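Local coordinates for succinylglutamate desuccinylase/aspartoacylase (Shewanella frigidimarina, PDB 3LWU), which binds a zinc ion and probably acts as a hydrolase on ester bonds, at residues 128-131 against 132-135; 233-236 against 237-241. One frame throughout, in Å; residues are numbered along the deposited sequence.

Interaction 1: 128-131 against 132-135; sequences NVDI and QNWY
Asp130 grips the start of the helix that follows it with both its backbone and its side chain. Its carbonyl O accepts from Trp134 N at 2.9 Å, in the carbonyl plane, and one residue on, Ile131 O receives Tyr135 N at 3.0 Å, with the donor tilted 30° from the plane of the Ile131 carbonyl. The carboxylate swings forward over the same turn because CG stands anti to the backbone N (chi1 175°), and OD1 takes a weak bond from Asn133 N at 3.3 Å. Asp130 is thus the N-cap of helix 131-138, an acidic side chain receiving an amide N-H of the first turn. OD2 rests against Asn133 CB, also at 3.3 Å, while the Asn133 amide turns to Glu137, to which ND2 makes a weak hydrogen bond. This polar side, with Gln132 beside it, faces solvent. The other side is apolar: Val129 CG1 lies 4.1 Å from Trp134 CB, both side chains run on to helix 143-160, and Ile131 packs on Leu241 and Tyr244 of helix 230-247. Packing is tightest round Tyr135, which is buried and turns its ring to Tyr244 in an edge-to-face pair.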
ATOM      1  N   ASN A 128     -10.378  16.281 -29.136  1.00 35.11           N
ATOM      2  CA  ASN A 128     -10.109  17.673 -29.591  1.00 35.60           C
ATOM      3  C   ASN A 128     -10.385  17.840 -31.092  1.00 35.43           C
ATOM      4  O   ASN A 128      -9.531  18.289 -31.844  1.00 35.01           O
ATOM      5  CB  ASN A 128      -8.658  18.108 -29.269  1.00 35.77           C
ATOM      6  N   VAL A 129     -11.573  17.419 -31.521  1.00 35.52           N
ATOM      7  CA  VAL A 129     -11.934  17.420 -32.946  1.00 35.00           C
ATOM      8  C   VAL A 129     -11.998  18.855 -33.448  1.00 34.68           C
ATOM      9  O   VAL A 129     -12.639  19.685 -32.816  1.00 34.45           O
ATOM     10  CB  VAL A 129     -13.335  16.783 -33.185  1.00 34.76           C
ATOM     11  CG1 VAL A 129     -13.709  16.842 -34.678  1.00 34.59           C
ATOM     12  CG2 VAL A 129     -13.407  15.335 -32.636  1.00 35.84           C
ATOM     13  N   ASP A 130     -11.356  19.155 -34.574  1.00 34.55           N
ATOM     14  CA  ASP A 130     -11.551  20.454 -35.195  1.00 34.34           C
ATOM     15  C   ASP A 130     -12.909  20.377 -35.879  1.00 33.84           C
ATOM     16  O   ASP A 130     -13.049  19.855 -36.998  1.00 33.27           O
ATOM     17  CB  ASP A 130     -10.442  20.779 -36.176  1.00 34.89           C
ATOM     18  CG  ASP A 130     -10.676  22.085 -36.925  1.00 35.73           C
ATOM     19  OD1 ASP A 130     -11.740  22.755 -36.788  1.00 35.31           O
ATOM     20  OD2 ASP A 130      -9.762  22.437 -37.676  1.00 39.89           O
ATOM     21  N   ILE A 131     -13.909  20.896 -35.180  1.00 33.42           N
ATOM     22  CA  ILE A 131     -15.286  20.572 -35.506  1.00 33.49           C
ATOM     23  C   ILE A 131     -15.761  21.341 -36.720  1.00 32.87           C
ATOM     24  O   ILE A 131     -16.464  20.779 -37.537  1.00 32.33           O
ATOM     25  CB  ILE A 131     -16.252  20.773 -34.298  1.00 33.64           C
ATOM     26  CG1 ILE A 131     -17.649  20.256 -34.661  1.00 34.29           C
ATOM     27  CG2 ILE A 131     -16.305  22.251 -33.865  1.00 34.69           C
ATOM     28  CD1 ILE A 131     -17.662  18.792 -35.124  1.00 35.42           C
ATOM     29  N   GLN A 132     -15.345  22.603 -36.840  1.00 32.67           N
ATOM     30  CA  GLN A 132     -15.679  23.439 -38.007  1.00 33.04           C
ATOM     31  C   GLN A 132     -15.158  22.773 -39.284  1.00 32.31           C
ATOM     32  O   GLN A 132     -15.853  22.698 -40.288  1.00 31.94           O
ATOM     33  CB  GLN A 132     -15.065  24.855 -37.914  1.00 33.43           C
ATOM     34  CG  GLN A 132     -15.136  25.577 -36.543  1.00 35.72           C
ATOM     35  CD  GLN A 132     -14.165  26.777 -36.457  1.00 38.81           C
ATOM     36  OE1 GLN A 132     -13.052  26.665 -35.914  1.00 40.56           O
ATOM     37  NE2 GLN A 132     -14.580  27.920 -37.009  1.00 38.77           N
ATOM     38  N   ASN A 133     -13.922  22.296 -39.223  1.00 31.61           N
ATOM     39  CA  ASN A 133     -13.275  21.680 -40.370  1.00 31.33           C
ATOM     40  C   ASN A 133     -13.872  20.322 -40.733  1.00 30.28           C
ATOM     41  O   ASN A 133     -14.168  20.059 -41.910  1.00 29.54           O
ATOM     42  CB  ASN A 133     -11.785  21.506 -40.084  1.00 32.06           C
ATOM     43  CG  ASN A 133     -11.003  21.165 -41.325  1.00 34.59           C
ATOM     44  OD1 ASN A 133     -10.615  22.056 -42.078  1.00 38.74           O
ATOM     45  ND2 ASN A 133     -10.782  19.870 -41.562  1.00 37.81           N
ATOM     46  N   TRP A 134     -14.046  19.466 -39.720  1.00 29.16           N
ATOM     47  CA  TRP A 134     -14.543  18.123 -39.945  1.00 28.63           C
ATOM     48  C   TRP A 134     -15.928  18.196 -40.585  1.00 28.27           C
ATOM     49  O   TRP A 134     -16.218  17.477 -41.571  1.00 27.53           O
ATOM     50  CB  TRP A 134     -14.566  17.269 -38.637  1.00 28.53           C
ATOM     51  CG  TRP A 134     -14.870  15.824 -38.961  1.00 28.29           C
ATOM     52  CD1 TRP A 134     -13.962  14.825 -39.198  1.00 28.48           C
ATOM     53  CD2 TRP A 134     -16.171  15.230 -39.159  1.00 27.87           C
ATOM     54  NE1 TRP A 134     -14.616  13.651 -39.505  1.00 27.70           N
ATOM     55  CE2 TRP A 134     -15.968  13.875 -39.489  1.00 26.83           C
ATOM     56  CE3 TRP A 134     -17.484  15.708 -39.056  1.00 26.33           C
ATOM     57  CZ2 TRP A 134     -17.019  13.009 -39.749  1.00 26.75           C
ATOM     58  CZ3 TRP A 134     -18.534  14.834 -39.310  1.00 25.77           C
ATOM     59  CH2 TRP A 134     -18.295  13.507 -39.656  1.00 26.15           C
ATOM     60  N   TYR A 135     -16.758  19.092 -40.036  1.00 28.27           N
ATOM     61  CA  TYR A 135     -18.148  19.304 -40.492  1.00 28.17           C
ATOM     62  C   TYR A 135     -18.208  19.827 -41.921  1.00 28.97           C
ATOM     63  O   TYR A 135     -19.073  19.401 -42.688  1.00 28.51           O
ATOM     64  CB  TYR A 135     -18.902  20.267 -39.552  1.00 27.89           C
ATOM     65  CG  TYR A 135     -20.370  20.536 -39.926  1.00 27.39           C
ATOM     66  CD1 TYR A 135     -21.395  19.722 -39.443  1.00 27.51           C
ATOM     67  CD2 TYR A 135     -20.726  21.622 -40.741  1.00 28.16           C
ATOM     68  CE1 TYR A 135     -22.738  19.952 -39.772  1.00 27.70           C
ATOM     69  CE2 TYR A 135     -22.071  21.875 -41.079  1.00 27.97           C
ATOM     70  CZ  TYR A 135     -23.071  21.028 -40.587  1.00 29.46           C
ATOM     71  OH  TYR A 135     -24.394  21.256 -40.892  1.00 30.40           O
TER

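Interaction 2: 233-236 against 237-241; sequences ATFC and PWWQL
Two i to i+4 bonds carry the helix through Pro237, Trp239 N to Phe235 O and Gln240 N to Cys236 O, both 2.8 Å long and the second almost straight at 172°. Pro237 has no N-H to give, and its CD sits 3.4 Å from Ala233 O, where an amide hydrogen would otherwise point. The next carbonyl, Thr234 O, receives a hydrogen bond from a water that in turn accepts from Trp238 NE1, each leg 2.8 Å; the indole edge lies against the same oxygen, with CD1 at 3.2 Å. Across the kink, Phe235 and Trp239 lie side by side, pointing the same way. With CG wedged between its backbone N and carbonyl carbon (chi1 67°), the Phe235 ring brings CD1 and CE1 to the indole's benzo edge at CE3, the planes 60° apart. On the neighbouring flank the Gln240 chain, extended beyond CG, runs back along the preceding turn, its CG 3.4 Å from Cys236 O and NE2 3.8 Å from Cys236 CB. Cut back to an alanine at Gln240, the turn is likely to lose the cover that CG and the amide give Cys236, opening a gap there. Thr234 and Phe235 touch Ala258 of strand 257-263, whereas Pro237 and Trp238 press on Leu154 of helix 143-160. The arrangement is that of a proline-kinked helix, with water serving Thr234 O, set against the core of the zinc-binding catalytic domain.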
ATOM      1  N   ALA A 233     -16.027  11.197 -22.341  1.00 26.04           N
ATOM      2  CA  ALA A 233     -15.262  10.800 -23.536  1.00 26.00           C
ATOM      3  C   ALA A 233     -16.184  10.325 -24.681  1.00 25.21           C
ATOM      4  O   ALA A 233     -15.902  10.517 -25.856  1.00 24.92           O
ATOM      5  CB  ALA A 233     -14.262   9.722 -23.180  1.00 25.21           C
ATOM      6  N   THR A 234     -17.283   9.711 -24.285  1.00 24.88           N
ATOM      7  CA  THR A 234     -18.278   9.130 -25.159  1.00 25.58           C
ATOM      8  C   THR A 234     -19.243  10.175 -25.725  1.00 25.22           C
ATOM      9  O   THR A 234     -19.471  10.174 -26.927  1.00 24.07           O
ATOM     10  CB  THR A 234     -19.058   8.055 -24.377  1.00 24.76           C
ATOM     11  OG1 THR A 234     -18.230   6.904 -24.269  1.00 28.89           O
ATOM     12  CG2 THR A 234     -20.264   7.662 -25.054  1.00 28.11           C
ATOM     13  N   PHE A 235     -19.795  11.047 -24.868  1.00 25.38           N
ATOM     14  CA  PHE A 235     -20.825  12.017 -25.304  1.00 26.19           C
ATOM     15  C   PHE A 235     -20.319  13.365 -25.778  1.00 26.02           C
ATOM     16  O   PHE A 235     -20.962  13.984 -26.610  1.00 25.61           O
ATOM     17  CB  PHE A 235     -21.960  12.218 -24.262  1.00 26.89           C
ATOM     18  CG  PHE A 235     -21.556  12.903 -22.916  1.00 30.13           C
ATOM     19  CD1 PHE A 235     -21.362  14.300 -22.826  1.00 32.19           C
ATOM     20  CD2 PHE A 235     -21.536  12.164 -21.718  1.00 33.30           C
ATOM     21  CE1 PHE A 235     -21.072  14.925 -21.587  1.00 31.99           C
ATOM     22  CE2 PHE A 235     -21.238  12.777 -20.450  1.00 32.66           C
ATOM     23  CZ  PHE A 235     -21.005  14.156 -20.394  1.00 33.09           C
ATOM     24  N   CYS A 236     -19.188  13.838 -25.250  1.00 26.00           N
ATOM     25  CA  CYS A 236     -18.735  15.193 -25.582  1.00 26.12           C
ATOM     26  C   CYS A 236     -18.575  15.433 -27.068  1.00 24.22           C
ATOM     27  O   CYS A 236     -19.086  16.425 -27.578  1.00 23.05           O
ATOM     28  CB  CYS A 236     -17.444  15.561 -24.860  1.00 26.50           C
ATOM     29  SG  CYS A 236     -17.728  16.053 -23.116  1.00 35.71           S
ATOM     30  N   PRO A 237     -17.869  14.538 -27.778  1.00 22.71           N
ATOM     31  CA  PRO A 237     -17.700  14.812 -29.211  1.00 21.71           C
ATOM     32  C   PRO A 237     -19.017  14.899 -29.925  1.00 21.09           C
ATOM     33  O   PRO A 237     -19.166  15.746 -30.841  1.00 21.32           O
ATOM     34  CB  PRO A 237     -16.911  13.599 -29.714  1.00 21.81           C
ATOM     35  CG  PRO A 237     -16.307  12.993 -28.487  1.00 22.32           C
ATOM     36  CD  PRO A 237     -17.305  13.237 -27.411  1.00 22.58           C
ATOM     37  N   TRP A 238     -19.981  14.049 -29.534  1.00 19.61           N
ATOM     38  CA  TRP A 238     -21.293  14.102 -30.167  1.00 19.79           C
ATOM     39  C   TRP A 238     -22.063  15.360 -29.787  1.00 20.60           C
ATOM     40  O   TRP A 238     -22.732  15.932 -30.634  1.00 19.75           O
ATOM     41  CB  TRP A 238     -22.122  12.851 -29.894  1.00 19.65           C
ATOM     42  CG  TRP A 238     -21.537  11.608 -30.491  1.00 17.31           C
ATOM     43  CD1 TRP A 238     -20.760  10.706 -29.856  1.00 17.91           C
ATOM     44  CD2 TRP A 238     -21.689  11.140 -31.820  1.00 14.78           C
ATOM     45  NE1 TRP A 238     -20.399   9.705 -30.706  1.00 18.06           N
ATOM     46  CE2 TRP A 238     -20.961   9.952 -31.927  1.00 17.17           C
ATOM     47  CE3 TRP A 238     -22.374  11.612 -32.938  1.00 17.89           C
ATOM     48  CZ2 TRP A 238     -20.900   9.215 -33.102  1.00 16.64           C
ATOM     49  CZ3 TRP A 238     -22.303  10.881 -34.108  1.00 17.53           C
ATOM     50  CH2 TRP A 238     -21.578   9.691 -34.171  1.00 15.99           C
ATOM     51  N   TRP A 239     -21.953  15.789 -28.525  1.00 22.26           N
ATOM     52  CA  TRP A 239     -22.595  17.031 -28.042  1.00 23.76           C
ATOM     53  C   TRP A 239     -22.041  18.207 -28.824  1.00 24.48           C
ATOM     54  O   TRP A 239     -22.800  19.043 -29.335  1.00 25.44           O
ATOM     55  CB  TRP A 239     -22.347  17.229 -26.528  1.00 24.54           C
ATOM     56  CG  TRP A 239     -23.415  18.071 -25.831  1.00 28.11           C
ATOM     57  CD1 TRP A 239     -24.314  18.933 -26.430  1.00 29.75           C
ATOM     58  CD2 TRP A 239     -23.699  18.125 -24.409  1.00 30.80           C
ATOM     59  NE1 TRP A 239     -25.116  19.515 -25.476  1.00 30.63           N
ATOM     60  CE2 TRP A 239     -24.767  19.046 -24.232  1.00 32.38           C
ATOM     61  CE3 TRP A 239     -23.137  17.507 -23.269  1.00 32.29           C
ATOM     62  CZ2 TRP A 239     -25.316  19.337 -22.957  1.00 32.75           C
ATOM     63  CZ3 TRP A 239     -23.677  17.816 -21.998  1.00 32.60           C
ATOM     64  CH2 TRP A 239     -24.758  18.719 -21.866  1.00 31.86           C
ATOM     65  N   GLN A 240     -20.714  18.241 -28.960  1.00 25.02           N
ATOM     66  CA  GLN A 240     -20.028  19.289 -29.727  1.00 26.25           C
ATOM     67  C   GLN A 240     -20.527  19.334 -31.160  1.00 25.06           C
ATOM     68  O   GLN A 240     -20.846  20.416 -31.657  1.00 24.85           O
ATOM     69  CB  GLN A 240     -18.511  19.085 -29.761  1.00 26.59           C
ATOM     70  CG  GLN A 240     -17.766  19.396 -28.487  1.00 31.69           C
ATOM     71  CD  GLN A 240     -16.427  18.618 -28.420  1.00 38.08           C
ATOM     72  OE1 GLN A 240     -15.813  18.319 -29.472  1.00 41.25           O
ATOM     73  NE2 GLN A 240     -15.996  18.249 -27.192  1.00 39.38           N
ATOM     74  N   LEU A 241     -20.590  18.170 -31.814  1.00 24.23           N
ATOM     75  CA  LEU A 241     -21.019  18.098 -33.219  1.00 23.93           C
ATOM     76  C   LEU A 241     -22.425  18.656 -33.357  1.00 24.59           C
ATOM     77  O   LEU A 241     -22.690  19.467 -34.229  1.00 25.79           O
ATOM     78  CB  LEU A 241     -20.974  16.672 -33.750  1.00 22.94           C
ATOM     79  CG  LEU A 241     -21.532  16.401 -35.146  1.00 22.99           C
ATOM     80  CD1 LEU A 241     -20.825  17.203 -36.221  1.00 18.48           C
ATOM     81  CD2 LEU A 241     -21.413  14.925 -35.460  1.00 22.62           C
TER
HETATM   82  O   HOH W   1     -19.183   8.107 -28.725  1.00 15.02           O

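Interactions 1 and 2 lie on two neighbouring helices, 131-138 and 230-247, with centres about 12 Å apart. They touch at Leu241, whose CD1 packs on Ile131 CD1 at 3.7 Å and on Tyr135 CD1 at 4.1 Å. Tyr150 of helix 143-160 joins them a second time, meeting the rings of Trp134 and Trp238 edge-to-face while its OH bonds to Pro237 O. The N-cap at 128-131 belongs to the surface, whereas interaction 2 is largely buried and nearer the centre of the chain: the Thr234 side chain is about 11 Å from that of His192, which binds zinc with His63 and Glu66. Interaction 1 lies away from that site.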